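Local coordinates for protein taurine:2-oxoglutarate aminotransferase (Bifidobacterium kashiwanohense PV20-2, PDB 6JIX) that probably transfers the amino group of taurine to 2-oxoglutarate, using pyridoxal 5'-phosphate as cofactor, as a class-III aminotransferase, at residues D77-M82 with G316-C321; S88-R93 with A320-V325; P134-C139 with V213-M218; L384-H389 with R412-N417. All coordinates share one frame; numbering follows the deposited sequence.

Contact 1: D77-M82 with G316-C321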
# COMPACT_ATOMS: atom_id res chain seq x y z
N ASP A 77 -10.79 8.93 18.62
CA ASP A 77 -11.34 10.09 19.33
C ASP A 77 -10.33 11.22 19.46
O ASP A 77 -10.72 12.35 19.75
CB ASP A 77 -11.82 9.69 20.73
CG ASP A 77 -13.13 8.92 20.70
OD1 ASP A 77 -13.25 7.91 21.44
OD2 ASP A 77 -14.04 9.31 19.95
N ASN A 78 -9.04 10.94 19.26
CA ASN A 78 -8.00 11.95 19.35
C ASN A 78 -7.58 12.46 17.97
O ASN A 78 -7.73 13.65 17.65
CB ASN A 78 -6.78 11.39 20.07
CG ASN A 78 -5.67 12.42 20.21
OD1 ASN A 78 -5.88 13.49 20.78
ND2 ASN A 78 -4.50 12.12 19.64
N MET A 79 -7.06 11.56 17.14
CA MET A 79 -6.39 11.95 15.91
C MET A 79 -6.24 10.71 15.04
O MET A 79 -5.40 9.85 15.32
CB MET A 79 -5.03 12.56 16.26
CG MET A 79 -4.32 13.26 15.15
SD MET A 79 -2.96 14.29 15.76
CE MET A 79 -1.78 13.13 16.44
N CYS A 80 -7.07 10.60 14.00
CA CYS A 80 -7.02 9.42 13.13
C CYS A 80 -5.75 9.39 12.28
O CYS A 80 -5.20 8.31 12.02
CB CYS A 80 -8.25 9.38 12.22
SG CYS A 80 -9.80 8.92 13.04
N PHE A 81 -5.30 10.56 11.81
CA PHE A 81 -4.12 10.67 10.96
C PHE A 81 -3.41 11.99 11.20
O PHE A 81 -4.06 13.03 11.37
CB PHE A 81 -4.46 10.56 9.47
CG PHE A 81 -3.25 10.60 8.57
CD1 PHE A 81 -2.26 9.63 8.67
CD2 PHE A 81 -3.09 11.62 7.64
CE1 PHE A 81 -1.14 9.66 7.85
CE2 PHE A 81 -1.98 11.67 6.82
CZ PHE A 81 -1.00 10.69 6.92
N MET A 82 -2.08 11.94 11.23
CA MET A 82 -1.22 13.11 11.18
C MET A 82 -0.06 12.77 10.26
O MET A 82 0.37 11.62 10.19
CB MET A 82 -0.73 13.51 12.57
CG MET A 82 0.08 14.78 12.61
SD MET A 82 -0.78 16.16 11.85
CE MET A 82 -2.39 16.05 12.64
N GLY A 316 3.54 5.54 8.63
CA GLY A 316 3.40 5.81 10.05
C GLY A 316 2.02 6.26 10.44
O GLY A 316 1.85 7.03 11.39
N HIS A 317 1.01 5.78 9.71
CA HIS A 317 -0.37 6.17 9.93
C HIS A 317 -0.74 6.06 11.40
O HIS A 317 -0.49 5.05 12.05
CB HIS A 317 -1.25 5.27 9.07
CG HIS A 317 -2.68 5.71 9.01
ND1 HIS A 317 -3.56 5.52 10.06
CD2 HIS A 317 -3.38 6.33 8.03
CE1 HIS A 317 -4.75 6.00 9.72
NE2 HIS A 317 -4.67 6.50 8.49
N THR A 318 -1.35 7.12 11.93
CA THR A 318 -1.52 7.23 13.37
C THR A 318 -2.49 6.19 13.91
O THR A 318 -2.15 5.44 14.84
CB THR A 318 -1.96 8.64 13.73
OG1 THR A 318 -1.17 9.57 12.97
CG2 THR A 318 -1.73 8.92 15.22
N LEU A 319 -3.70 6.11 13.36
CA LEU A 319 -4.63 5.06 13.79
C LEU A 319 -3.99 3.69 13.66
O LEU A 319 -4.04 2.87 14.59
CB LEU A 319 -5.91 5.12 12.96
CG LEU A 319 -7.07 4.38 13.60
CD1 LEU A 319 -7.71 5.26 14.66
CD2 LEU A 319 -8.08 3.95 12.55
N ALA A 320 -3.37 3.41 12.52
CA ALA A 320 -2.80 2.09 12.29
C ALA A 320 -1.77 1.77 13.35
O ALA A 320 -1.74 0.65 13.88
CB ALA A 320 -2.18 2.03 10.89
N CYS A 321 -0.91 2.75 13.68
CA CYS A 321 0.11 2.53 14.70
C CYS A 321 -0.50 2.29 16.07
O CYS A 321 -0.03 1.41 16.81
CB CYS A 321 1.06 3.72 14.75
SG CYS A 321 2.24 3.71 13.41

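Contact 2: S88-R93 with A320-V325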
# COMPACT_ATOMS: atom_id res chain seq x y z
N SER A 88 4.24 11.44 16.17
CA SER A 88 3.01 11.17 16.90
C SER A 88 3.28 10.08 17.93
O SER A 88 4.10 9.19 17.70
CB SER A 88 1.88 10.76 15.96
OG SER A 88 2.13 9.48 15.41
N GLU A 89 2.52 10.12 19.03
CA GLU A 89 2.78 9.17 20.10
C GLU A 89 2.74 7.73 19.59
O GLU A 89 3.74 7.00 19.73
CB GLU A 89 1.78 9.36 21.25
CG GLU A 89 2.29 8.71 22.53
CD GLU A 89 1.20 8.39 23.52
OE1 GLU A 89 1.38 8.64 24.73
OE2 GLU A 89 0.15 7.87 23.08
N PRO A 90 1.65 7.28 18.96
CA PRO A 90 1.59 5.88 18.53
C PRO A 90 2.71 5.49 17.58
O PRO A 90 3.18 4.34 17.63
CB PRO A 90 0.22 5.78 17.85
CG PRO A 90 -0.55 6.93 18.36
CD PRO A 90 0.41 8.01 18.68
N LYS A 91 3.15 6.40 16.71
CA LYS A 91 4.21 6.07 15.76
C LYS A 91 5.57 5.96 16.46
O LYS A 91 6.34 5.04 16.18
CB LYS A 91 4.23 7.11 14.64
CG LYS A 91 5.36 7.01 13.67
CD LYS A 91 5.10 7.90 12.46
CE LYS A 91 5.32 9.37 12.77
NZ LYS A 91 4.95 10.23 11.62
N SER A 92 5.87 6.88 17.37
CA SER A 92 7.12 6.78 18.11
C SER A 92 7.14 5.53 18.99
O SER A 92 8.14 4.81 19.05
CB SER A 92 7.33 8.04 18.95
OG SER A 92 7.86 9.09 18.16
N ARG A 93 6.04 5.27 19.68
CA ARG A 93 6.00 4.13 20.56
C ARG A 93 6.10 2.83 19.78
O ARG A 93 6.70 1.86 20.26
CB ARG A 93 4.73 4.16 21.41
CG ARG A 93 4.89 3.59 22.79
CD ARG A 93 3.56 3.07 23.31
NE ARG A 93 2.79 4.14 23.92
CZ ARG A 93 3.20 4.82 24.98
NH1 ARG A 93 4.37 4.53 25.55
NH2 ARG A 93 2.45 5.79 25.48
N ALA A 320 -3.37 3.41 12.52
CA ALA A 320 -2.80 2.09 12.29
C ALA A 320 -1.77 1.77 13.35
O ALA A 320 -1.74 0.65 13.88
CB ALA A 320 -2.18 2.03 10.89
N CYS A 321 -0.91 2.75 13.68
CA CYS A 321 0.11 2.53 14.70
C CYS A 321 -0.50 2.29 16.07
O CYS A 321 -0.03 1.41 16.81
CB CYS A 321 1.06 3.72 14.75
SG CYS A 321 2.24 3.71 13.41
N ALA A 322 -1.53 3.06 16.43
CA ALA A 322 -2.21 2.82 17.70
C ALA A 322 -2.70 1.38 17.79
O ALA A 322 -2.50 0.71 18.81
CB ALA A 322 -3.38 3.80 17.89
N ALA A 323 -3.31 0.87 16.72
CA ALA A 323 -3.69 -0.53 16.71
C ALA A 323 -2.46 -1.43 16.88
O ALA A 323 -2.52 -2.44 17.60
CB ALA A 323 -4.45 -0.87 15.43
N GLY A 324 -1.34 -1.07 16.25
CA GLY A 324 -0.11 -1.84 16.40
C GLY A 324 0.40 -1.89 17.83
O GLY A 324 0.70 -2.96 18.36
N VAL A 325 0.47 -0.74 18.48
CA VAL A 325 0.94 -0.71 19.86
C VAL A 325 0.12 -1.68 20.71
O VAL A 325 0.66 -2.44 21.53
CB VAL A 325 0.89 0.73 20.41
CG1 VAL A 325 1.04 0.74 21.92
CG2 VAL A 325 1.98 1.58 19.78

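Contact 3: P134-C139 with V213-M218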
# COMPACT_ATOMS: atom_id res chain seq x y z
N PRO A 134 23.04 -3.12 -8.10
CA PRO A 134 21.72 -3.12 -8.75
C PRO A 134 20.83 -4.34 -8.49
O PRO A 134 19.61 -4.21 -8.51
CB PRO A 134 22.07 -3.03 -10.24
CG PRO A 134 23.41 -3.74 -10.35
CD PRO A 134 24.12 -3.56 -9.02
N LYS A 135 21.42 -5.51 -8.23
CA LYS A 135 20.70 -6.78 -8.35
C LYS A 135 20.08 -7.23 -7.03
O LYS A 135 20.67 -7.06 -5.96
CB LYS A 135 21.64 -7.87 -8.86
CG LYS A 135 21.90 -7.81 -10.35
CD LYS A 135 22.98 -8.80 -10.77
CE LYS A 135 23.74 -8.31 -12.00
NZ LYS A 135 24.30 -9.43 -12.80
N ILE A 136 18.91 -7.86 -7.14
CA ILE A 136 18.20 -8.49 -6.03
C ILE A 136 18.06 -9.98 -6.36
O ILE A 136 17.53 -10.33 -7.42
CB ILE A 136 16.81 -7.89 -5.80
CG1 ILE A 136 16.88 -6.39 -5.50
CG2 ILE A 136 16.06 -8.69 -4.73
CD1 ILE A 136 17.53 -6.02 -4.17
N PHE A 137 18.54 -10.84 -5.46
CA PHE A 137 18.28 -12.28 -5.55
C PHE A 137 17.05 -12.63 -4.72
O PHE A 137 16.90 -12.17 -3.59
CB PHE A 137 19.48 -13.08 -5.05
CG PHE A 137 20.49 -13.43 -6.11
CD1 PHE A 137 20.98 -12.47 -6.98
CD2 PHE A 137 20.96 -14.73 -6.24
CE1 PHE A 137 21.90 -12.79 -7.97
CE2 PHE A 137 21.89 -15.07 -7.23
CZ PHE A 137 22.36 -14.09 -8.10
N SER A 138 16.19 -13.49 -5.28
CA SER A 138 15.07 -13.99 -4.49
C SER A 138 14.67 -15.37 -4.99
O SER A 138 15.04 -15.78 -6.09
CB SER A 138 13.87 -13.04 -4.52
OG SER A 138 13.58 -12.63 -5.84
N CYS A 139 13.88 -16.06 -4.17
CA CYS A 139 13.58 -17.46 -4.43
C CYS A 139 12.43 -17.61 -5.41
O CYS A 139 11.47 -16.83 -5.39
CB CYS A 139 13.21 -18.18 -3.13
SG CYS A 139 14.37 -17.97 -1.80
N VAL A 213 25.27 -7.61 -6.36
CA VAL A 213 24.07 -8.08 -5.69
C VAL A 213 23.88 -7.26 -4.43
O VAL A 213 24.68 -7.38 -3.49
CB VAL A 213 24.14 -9.57 -5.34
CG1 VAL A 213 22.86 -9.96 -4.58
CG2 VAL A 213 24.30 -10.41 -6.59
N ALA A 214 22.83 -6.43 -4.41
CA ALA A 214 22.57 -5.59 -3.25
C ALA A 214 21.98 -6.38 -2.10
O ALA A 214 22.31 -6.14 -0.93
CB ALA A 214 21.63 -4.45 -3.62
N ALA A 215 21.13 -7.36 -2.41
CA ALA A 215 20.38 -8.04 -1.36
C ALA A 215 19.89 -9.39 -1.85
O ALA A 215 19.56 -9.58 -3.03
CB ALA A 215 19.19 -7.19 -0.90
N ILE A 216 19.84 -10.34 -0.92
CA ILE A 216 19.08 -11.56 -1.10
C ILE A 216 17.82 -11.40 -0.27
O ILE A 216 17.89 -11.13 0.94
CB ILE A 216 19.89 -12.78 -0.65
CG1 ILE A 216 21.03 -13.06 -1.63
CG2 ILE A 216 18.98 -14.01 -0.53
CD1 ILE A 216 21.82 -14.29 -1.26
N LEU A 217 16.67 -11.56 -0.91
CA LEU A 217 15.38 -11.39 -0.25
C LEU A 217 14.67 -12.73 -0.17
O LEU A 217 14.40 -13.36 -1.20
CB LEU A 217 14.54 -10.36 -1.01
CG LEU A 217 13.03 -10.32 -0.78
CD1 LEU A 217 12.69 -9.90 0.65
CD2 LEU A 217 12.42 -9.37 -1.78
N MET A 218 14.37 -13.18 1.05
CA MET A 218 13.67 -14.46 1.21
C MET A 218 12.70 -14.39 2.37
O MET A 218 12.97 -13.74 3.38
CB MET A 218 14.62 -15.67 1.33
CG MET A 218 15.94 -15.47 1.96
SD MET A 218 17.11 -16.73 1.35
CE MET A 218 16.27 -18.29 1.61
O HOH W 1 12.46 -15.08 -1.93

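Contact 4: L384-H389 with R412-N417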
# COMPACT_ATOMS: atom_id res chain seq x y z
N LEU A 384 2.07 -35.44 -6.97
CA LEU A 384 1.32 -34.40 -6.28
C LEU A 384 -0.13 -34.38 -6.75
O LEU A 384 -0.45 -34.74 -7.88
CB LEU A 384 1.96 -33.04 -6.50
CG LEU A 384 3.44 -32.99 -6.15
CD1 LEU A 384 3.99 -31.59 -6.28
CD2 LEU A 384 3.62 -33.50 -4.74
N MET A 385 -1.03 -33.99 -5.84
CA MET A 385 -2.43 -33.87 -6.19
C MET A 385 -2.68 -32.67 -7.10
O MET A 385 -3.67 -32.64 -7.84
CB MET A 385 -3.28 -33.75 -4.93
CG MET A 385 -4.75 -33.54 -5.19
SD MET A 385 -5.57 -35.07 -5.68
CE MET A 385 -5.66 -35.98 -4.13
N ALA A 386 -1.81 -31.68 -7.04
CA ALA A 386 -1.84 -30.56 -7.97
C ALA A 386 -0.40 -30.13 -8.20
O ALA A 386 0.18 -29.41 -7.36
CB ALA A 386 -2.70 -29.41 -7.46
N PRO A 387 0.23 -30.55 -9.30
CA PRO A 387 1.61 -30.14 -9.58
C PRO A 387 1.67 -28.65 -9.87
O PRO A 387 0.65 -28.01 -10.14
CB PRO A 387 2.03 -30.97 -10.79
CG PRO A 387 0.76 -31.54 -11.37
CD PRO A 387 -0.41 -31.16 -10.48
N TYR A 388 2.89 -28.10 -9.84
CA TYR A 388 3.06 -26.65 -9.90
C TYR A 388 2.24 -26.03 -11.03
O TYR A 388 2.33 -26.45 -12.18
CB TYR A 388 4.54 -26.26 -10.06
CG TYR A 388 4.72 -24.75 -9.98
CD1 TYR A 388 4.56 -24.07 -8.77
CD2 TYR A 388 4.96 -23.99 -11.13
CE1 TYR A 388 4.69 -22.70 -8.70
CE2 TYR A 388 5.09 -22.61 -11.06
CZ TYR A 388 4.95 -21.97 -9.84
OH TYR A 388 5.07 -20.59 -9.76
N HIS A 389 1.43 -25.03 -10.67
CA HIS A 389 0.72 -24.20 -11.64
C HIS A 389 -0.19 -25.02 -12.57
O HIS A 389 -0.32 -24.72 -13.76
CB HIS A 389 1.69 -23.35 -12.47
CG HIS A 389 1.04 -22.17 -13.11
ND1 HIS A 389 1.65 -21.42 -14.10
CD2 HIS A 389 -0.17 -21.60 -12.91
CE1 HIS A 389 0.84 -20.45 -14.48
NE2 HIS A 389 -0.27 -20.53 -13.77
N ARG A 412 -2.24 -23.02 -1.43
CA ARG A 412 -1.71 -22.77 -2.76
C ARG A 412 -1.11 -24.06 -3.27
O ARG A 412 -0.76 -24.96 -2.50
CB ARG A 412 -0.68 -21.64 -2.76
CG ARG A 412 -1.33 -20.25 -2.61
CD ARG A 412 -0.40 -19.13 -3.04
NE ARG A 412 -0.10 -19.21 -4.47
CZ ARG A 412 -0.79 -18.58 -5.40
NH1 ARG A 412 -1.82 -17.80 -5.07
NH2 ARG A 412 -0.45 -18.72 -6.67
N GLU A 413 -1.04 -24.18 -4.59
CA GLU A 413 -0.39 -25.34 -5.22
C GLU A 413 -1.05 -26.62 -4.70
O GLU A 413 -2.26 -26.81 -4.92
CB GLU A 413 1.12 -25.24 -4.98
CG GLU A 413 1.82 -24.15 -5.78
CD GLU A 413 1.10 -23.80 -7.07
OE1 GLU A 413 0.74 -24.72 -7.85
OE2 GLU A 413 0.91 -22.59 -7.31
N THR A 414 -0.31 -27.51 -4.05
CA THR A 414 -0.78 -28.83 -3.65
C THR A 414 -0.95 -28.93 -2.14
O THR A 414 -0.93 -30.03 -1.58
CB THR A 414 0.19 -29.92 -4.17
OG1 THR A 414 -0.49 -31.17 -4.33
CG2 THR A 414 1.36 -30.16 -3.22
N ASN A 415 -1.13 -27.78 -1.46
CA ASN A 415 -1.11 -27.73 -0.01
C ASN A 415 -2.42 -27.26 0.58
O ASN A 415 -3.18 -26.50 -0.04
CB ASN A 415 -0.00 -26.81 0.50
CG ASN A 415 1.31 -27.13 -0.13
OD1 ASN A 415 1.73 -26.47 -1.09
ND2 ASN A 415 1.95 -28.18 0.36
N ILE A 416 -2.66 -27.73 1.80
CA ILE A 416 -3.66 -27.17 2.69
C ILE A 416 -2.91 -26.51 3.84
O ILE A 416 -2.05 -27.13 4.47
CB ILE A 416 -4.63 -28.24 3.21
CG1 ILE A 416 -5.17 -29.08 2.05
CG2 ILE A 416 -5.78 -27.57 3.91
CD1 ILE A 416 -6.14 -30.15 2.44
N ASN A 417 -3.21 -25.24 4.08
CA ASN A 417 -2.65 -24.56 5.23
C ASN A 417 -3.50 -24.84 6.46
O ASN A 417 -4.72 -24.99 6.37
CB ASN A 417 -2.58 -23.05 5.01
CG ASN A 417 -1.71 -22.68 3.83
OD1 ASN A 417 -0.67 -23.30 3.60
ND2 ASN A 417 -2.13 -21.66 3.07

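Contact 1: D77-M82 with G316-C321
F81 and H317 lie nearly parallel but slid apart, with CD1 of the phenyl ring over one face of the imidazole, 3.5 Å from CD2 of H317. The two planes are only 29° apart, but the rings barely overlap. H317 is turned for a second job. Its CG stands trans to the backbone N (chi1 -170°), which brings ND1 round to accept from A320 N at 3.2 Å, and the bond is nearly straight at 168°. On the far side of the imidazole, NE2 bonds to G286 O of the second subunit, so the ring is fixed at both nitrogens. C80 O approaches from the other segment; L319 N donates to it at 3.0 Å, from above the carbonyl plane, and T318 CB also packs against this oxygen. T318 points its CB at the 77-82 segment, and its OG1 takes a weak bond from M82 N (3.1 Å). The chain leaving helix 66-78 thus lies across the first turn of helix 318-333 at the dimer interface, with F81 near T313, a pyridoxal phosphate-binding residue whose cofactor is not bound to this chain. H317 holds the N-cap position, its ND1 taking up the amide of A320 in the first turn.

Contact 2: S88-R93 with A320-V325
Two helix starts pack here, helix 89-102 against the early turns of helix 318-333, mainly through P90, C321, A322 and V325, with the aliphatic part of R93. The short axes pass 8.0 Å apart at a crossing angle of 49°, with P90 meeting C321 and A322. CB of P90 sits 3.5 Å from A322 N and 3.8 Å from C321 CB, so the proline rests directly on the backbone of the other helix. C321 lays its sulfur beside K91, SG to CA at 3.9 Å, while its CB faces P90 O. One turn on, V325 spreads its two methyls over different partners: CG1, trans to the backbone N (chi1 166°), is sent to CD of R93 at 3.7 Å, and CG2 lies 3.7 Å from P90 O. The V325 and R93 side chains cross at about a right angle. The guanidinium beyond bends back to E89, NH2 to OE1 at 3.1 Å, and NH2 also bonds to E4 O of the second subunit. S88 caps the helix start with a weak bond from K91 N. Q75 of helix 66-78 touches both P90 and A322, V325 also packs on L94 and M97 further along helix 89-102, and A323 turns to I68 and I72 of helix 66-78.

Contact 3: P134-C139 with V213-M218
Strands 135-139 and 213-218 run parallel, their short axes 4.6 Å apart and 17° from exact alignment, joined by three backbone bonds. They are neighbours in the seven-stranded, mostly parallel sheet of the large domain in fold-type I pyridoxal phosphate enzymes. The ladder is interrupted at once: K135 pairs with V213 but I136 with A215, a beta bulge that lets A214 N donate to K135 O at 2.7 Å. Beyond it F137 N bonds to A215 O, and L217 N reaches F137 O at 2.8 Å, almost straight at 173°. On the face of F137, V213 and I216, the F137 and V213 side chains cross at about a right angle, CE1 of F137 3.7 Å from CG2 of V213, while CB of F137 packs on CG1 of I216; L201 and L205 of helix 190-208 lie against the ring. On the other face, CD1 of I136 lies 3.8 Å from A215 CB. I136 holds CG1 trans to its carbonyl carbon (chi1 -59°), and the chain then bends toward the neighbouring strand; I124 of helix 116-131 covers it. At the far end the strands part, and a water bridges them, accepting from C139 N at 2.8 Å and donating to L217 O at 2.7 Å.

Contact 4: L384-H389 with R412-N417
E413 reaches across to Y388 and H389 with a bent side chain. Its CB, on a residue with positive phi, starts at the corner of the turn; CG, placed trans to the carbonyl carbon (chi1 -72°), comes within 4.1 Å of CD1 of Y388. A kink at chi2 then brings CD to 3.9 Å from that same ring carbon, and the carboxylate crosses the tyrosine at a slant, the two planes 39° apart. OE1 accepts from H389 N at 2.9 Å in a nearly straight bond (168°), the donor standing well above the carboxylate plane. OE2 lies beside CE1 of Y388 and bonds to W157 NE1, so both oxygens are gripped. Behind this carboxylate is a type II' beta turn from R412 to N415, which leads into strand 415-418 at the edge of the three-stranded antiparallel sheet. The next residue, T414, works inward: A386 N donates to OG1 at 3.1 Å, and the same hydroxyl bonds to I375 O of strand 370-376. The methyl of A386 faces E413 O. Y388 and H389 both turn their rings to W157, with H389 stacked on it.

In the fold
Contacts 1 and 2 are neighbours, with centres 7 Å apart: both use helix 318-333, share A320 and C321, touch each other through T318 and P90, and reach the second subunit. Contact 1 is fully buried and joins backbone and hydroxyl bonds to ring packing, whereas contact 2, partly buried, is van der Waals packing of a proline, a cysteine, an alanine and a valine, with an arginine's aliphatic part. Contact 3 is buried in the central sheet, about 34 Å between centres from contact 1, and falls within the chain loop that contacts 1 and 2 close; backbone bonds carry it. Contact 4 lies across the chain's centre from the first pair and follows them in sequence. Partly exposed, it holds loop to turn through a carboxylate and a hydroxyl.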